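PDB 4K7C: aminopeptidase C from Lactobacillus rhamnosus, which is a papain-like cysteine aminopeptidase that probably removes residues from the amino ends of peptides. Local coordinates for residues A184-K189 with Q205-E210. Sequence-based numbering, arbitrary orientation.
Sequences AVTLRK and QKMLAE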
ATOM      1  N   ALA A 184     -35.193   0.612  29.689  1.00 20.66           N
ATOM      2  CA  ALA A 184     -35.230  -0.130  30.945  1.00 20.57           C
ATOM      3  C   ALA A 184     -35.534   0.809  32.089  1.00 21.42           C
ATOM      4  O   ALA A 184     -36.287   0.486  32.996  1.00 22.24           O
ATOM      5  CB  ALA A 184     -33.896  -0.838  31.210  1.00 20.26           C
ATOM      6  N   VAL A 185     -34.983   2.017  32.059  1.00 22.50           N
ATOM      7  CA  VAL A 185     -35.330   3.012  33.073  1.00 21.38           C
ATOM      8  C   VAL A 185     -36.848   3.262  33.151  1.00 23.83           C
ATOM      9  O   VAL A 185     -37.466   3.250  34.230  1.00 20.69           O
ATOM     10  CB  VAL A 185     -34.678   4.380  32.821  1.00 21.54           C
ATOM     11  CG1 VAL A 185     -35.017   5.313  33.960  1.00 24.50           C
ATOM     12  CG2 VAL A 185     -33.136   4.300  32.729  1.00 19.29           C
ATOM     13  N   THR A 186     -37.437   3.461  31.981  1.00 22.51           N
ATOM     14  CA  THR A 186     -38.834   3.816  31.837  1.00 23.37           C
ATOM     15  C   THR A 186     -39.682   2.613  32.293  1.00 21.89           C
ATOM     16  O   THR A 186     -40.664   2.778  33.039  1.00 24.45           O
ATOM     17  CB  THR A 186     -39.162   4.119  30.364  1.00 22.68           C
ATOM     18  OG1 THR A 186     -38.346   5.217  29.897  1.00 22.63           O
ATOM     19  CG2 THR A 186     -40.577   4.459  30.177  1.00 23.72           C
ATOM     20  N   LEU A 187     -39.296   1.425  31.891  1.00 18.63           N
ATOM     21  CA  LEU A 187     -40.036   0.188  32.242  1.00 21.71           C
ATOM     22  C   LEU A 187     -40.031  -0.094  33.758  1.00 27.48           C
ATOM     23  O   LEU A 187     -41.120  -0.395  34.392  1.00 25.19           O
ATOM     24  CB  LEU A 187     -39.566  -1.037  31.475  1.00 20.88           C
ATOM     25  CG  LEU A 187     -39.823  -1.114  29.950  1.00 22.25           C
ATOM     26  CD1 LEU A 187     -39.104  -2.343  29.386  1.00 22.22           C
ATOM     27  CD2 LEU A 187     -41.293  -1.187  29.632  1.00 21.84           C
ATOM     28  N   ARG A 188     -38.854   0.035  34.395  1.00 22.77           N
ATOM     29  CA  ARG A 188     -38.801  -0.089  35.870  1.00 22.62           C
ATOM     30  C   ARG A 188     -39.656   0.952  36.587  1.00 22.61           C
ATOM     31  O   ARG A 188     -40.315   0.639  37.632  1.00 24.46           O
ATOM     32  CB  ARG A 188     -37.331  -0.136  36.413  1.00 21.63           C
ATOM     33  CG  ARG A 188     -36.562  -1.404  35.988  1.00 23.34           C
ATOM     34  CD  ARG A 188     -35.098  -1.481  36.506  1.00 24.13           C
ATOM     35  NE  ARG A 188     -34.994  -1.341  37.976  1.00 20.55           N
ATOM     36  CZ  ARG A 188     -34.993  -2.339  38.838  1.00 23.06           C
ATOM     37  NH1 ARG A 188     -35.032  -3.579  38.426  1.00 20.45           N
ATOM     38  NH2 ARG A 188     -34.898  -2.090  40.166  1.00 25.08           N
ATOM     39  N   LYS A 189     -39.640   2.158  36.071  1.00 21.38           N
ATOM     40  CA  LYS A 189     -40.433   3.232  36.608  1.00 24.92           C
ATOM     41  C   LYS A 189     -41.950   2.930  36.533  1.00 28.76           C
ATOM     42  O   LYS A 189     -42.669   3.046  37.512  1.00 24.14           O
ATOM     43  CB  LYS A 189     -40.161   4.531  35.878  1.00 24.59           C
ATOM     44  CG  LYS A 189     -40.615   5.638  36.776  1.00 33.60           C
ATOM     45  CD  LYS A 189     -40.899   6.956  36.155  1.00 37.86           C
ATOM     46  CE  LYS A 189     -41.015   7.946  37.347  1.00 45.14           C
ATOM     47  NZ  LYS A 189     -42.250   8.751  37.193  1.00 48.36           N
ATOM     48  N   GLN A 205     -44.717  -1.381  23.095  1.00 19.29           N
ATOM     49  CA  GLN A 205     -44.958  -1.313  21.643  1.00 22.27           C
ATOM     50  C   GLN A 205     -44.381  -0.060  20.981  1.00 20.77           C
ATOM     51  O   GLN A 205     -43.907  -0.138  19.892  1.00 21.16           O
ATOM     52  CB  GLN A 205     -46.479  -1.493  21.342  1.00 24.66           C
ATOM     53  CG  GLN A 205     -46.896  -2.907  21.779  1.00 27.43           C
ATOM     54  CD  GLN A 205     -46.173  -4.005  20.925  1.00 28.16           C
ATOM     55  OE1 GLN A 205     -46.069  -3.841  19.719  1.00 29.18           O
ATOM     56  NE2 GLN A 205     -45.688  -5.060  21.530  1.00 26.50           N
ATOM     57  N   LYS A 206     -44.415   1.085  21.647  1.00 20.78           N
ATOM     58  CA  LYS A 206     -43.854   2.294  21.114  1.00 22.03           C
ATOM     59  C   LYS A 206     -42.306   2.114  21.056  1.00 20.93           C
ATOM     60  O   LYS A 206     -41.710   2.495  20.035  1.00 22.23           O
ATOM     61  CB  LYS A 206     -44.268   3.501  21.955  1.00 24.94           C
ATOM     62  CG  LYS A 206     -43.506   4.804  21.680  1.00 33.61           C
ATOM     63  CD  LYS A 206     -43.324   5.734  22.906  1.00 42.52           C
ATOM     64  CE  LYS A 206     -41.968   6.511  22.934  1.00 45.25           C
ATOM     65  NZ  LYS A 206     -40.829   5.784  23.610  1.00 40.32           N
HETATM   66  N   MSE A 207     -41.737   1.523  22.108  1.00 19.20           N
HETATM   67  CA  MSE A 207     -40.249   1.264  22.214  1.00 18.38           C
HETATM   68  C   MSE A 207     -39.808   0.373  21.069  1.00 18.70           C
HETATM   69  O   MSE A 207     -38.816   0.672  20.370  1.00 16.89           O
HETATM   70  CB  MSE A 207     -39.864   0.591  23.502  1.00 18.95           C
HETATM   71  CG  MSE A 207     -40.125   1.537  24.663  1.00 21.82           C
HETATM   72 SE   MSE A 207     -40.017   0.475  26.324  1.00 21.93          SE
HETATM   73  CE  MSE A 207     -40.457   2.071  27.340  1.00 24.14           C
ATOM     74  N   LEU A 208     -40.572  -0.661  20.816  1.00 16.93           N
ATOM     75  CA  LEU A 208     -40.312  -1.613  19.730  1.00 18.44           C
ATOM     76  C   LEU A 208     -40.435  -0.975  18.375  1.00 17.83           C
ATOM     77  O   LEU A 208     -39.642  -1.323  17.495  1.00 16.28           O
ATOM     78  CB  LEU A 208     -41.148  -2.880  19.833  1.00 16.30           C
ATOM     79  CG  LEU A 208     -40.752  -3.806  20.995  1.00 15.23           C
ATOM     80  CD1 LEU A 208     -41.730  -4.913  21.127  1.00 15.51           C
ATOM     81  CD2 LEU A 208     -39.407  -4.409  20.820  1.00 18.44           C
ATOM     82  N   ALA A 209     -41.390  -0.050  18.176  1.00 18.48           N
ATOM     83  CA  ALA A 209     -41.548   0.650  16.892  1.00 17.16           C
ATOM     84  C   ALA A 209     -40.260   1.410  16.573  1.00 18.23           C
ATOM     85  O   ALA A 209     -39.812   1.412  15.486  1.00 17.14           O
ATOM     86  CB  ALA A 209     -42.707   1.630  16.847  1.00 18.01           C
ATOM     87  N   GLU A 210     -39.722   2.072  17.566  1.00 16.94           N
ATOM     88  CA  GLU A 210     -38.439   2.776  17.436  1.00 17.15           C
ATOM     89  C   GLU A 210     -37.309   1.813  17.162  1.00 17.09           C
ATOM     90  O   GLU A 210     -36.507   2.113  16.293  1.00 17.09           O
ATOM     91  CB  GLU A 210     -38.177   3.547  18.729  1.00 17.49           C
ATOM     92  CG  GLU A 210     -39.185   4.658  18.975  1.00 18.33           C
ATOM     93  CD  GLU A 210     -39.302   5.132  20.418  1.00 23.63           C
ATOM     94  OE1 GLU A 210     -38.853   4.375  21.326  1.00 19.95           O
ATOM     95  OE2 GLU A 210     -39.766   6.267  20.600  1.00 24.28           O
TER
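Thr186 and Met207 mark the nearest approach of two helical segments, 184-189 on helix 170-192 and 205-210 on helix 197-219, their CA atoms 10.1 Å apart. No hydrogen bond joins the segments; the gap is bridged by side chains. Met207, deposited as selenomethionine, spans most of it: with CG anti to its own carbonyl carbon (chi1 -66°) and the chain extended beyond, the selenium and terminal methyl are carried across to the other helix. There the methyl CE lies 3.7 Å from Thr186 CG2 and 3.9 Å from Thr186 CB. Thr186 meets it with its methyl branch, while OG1 makes a weak hydrogen bond to Lys182 O one turn back. Leu187 comes alongside the selenium: Leu187 CD2 is 3.9 Å and Leu187 CG 4.0 Å from Met207 SE, so one methyl and the branch point do the touching. The two helices form a helical hairpin, joined by a short connection, within a chain of the papain-like (clan CA) cysteine peptidase family. Tyr112 of helix 96-117 touches both Leu187 and Met207, making a three-helix apolar cluster. Cutting Leu187 back to an alanine would probably open a gap beside the selenium, strip Tyr112 of one neighbour, and leave the end of the Met207 side chain freer to turn. Beside this cluster, Lys206 NZ forms a salt bridge with Glu210 OE2 (3.2 Å) along helix 197-219. Glu210 OE1 also pairs with Lys179, an earlier residue of helix 170-192, which gives the hairpin a polar link.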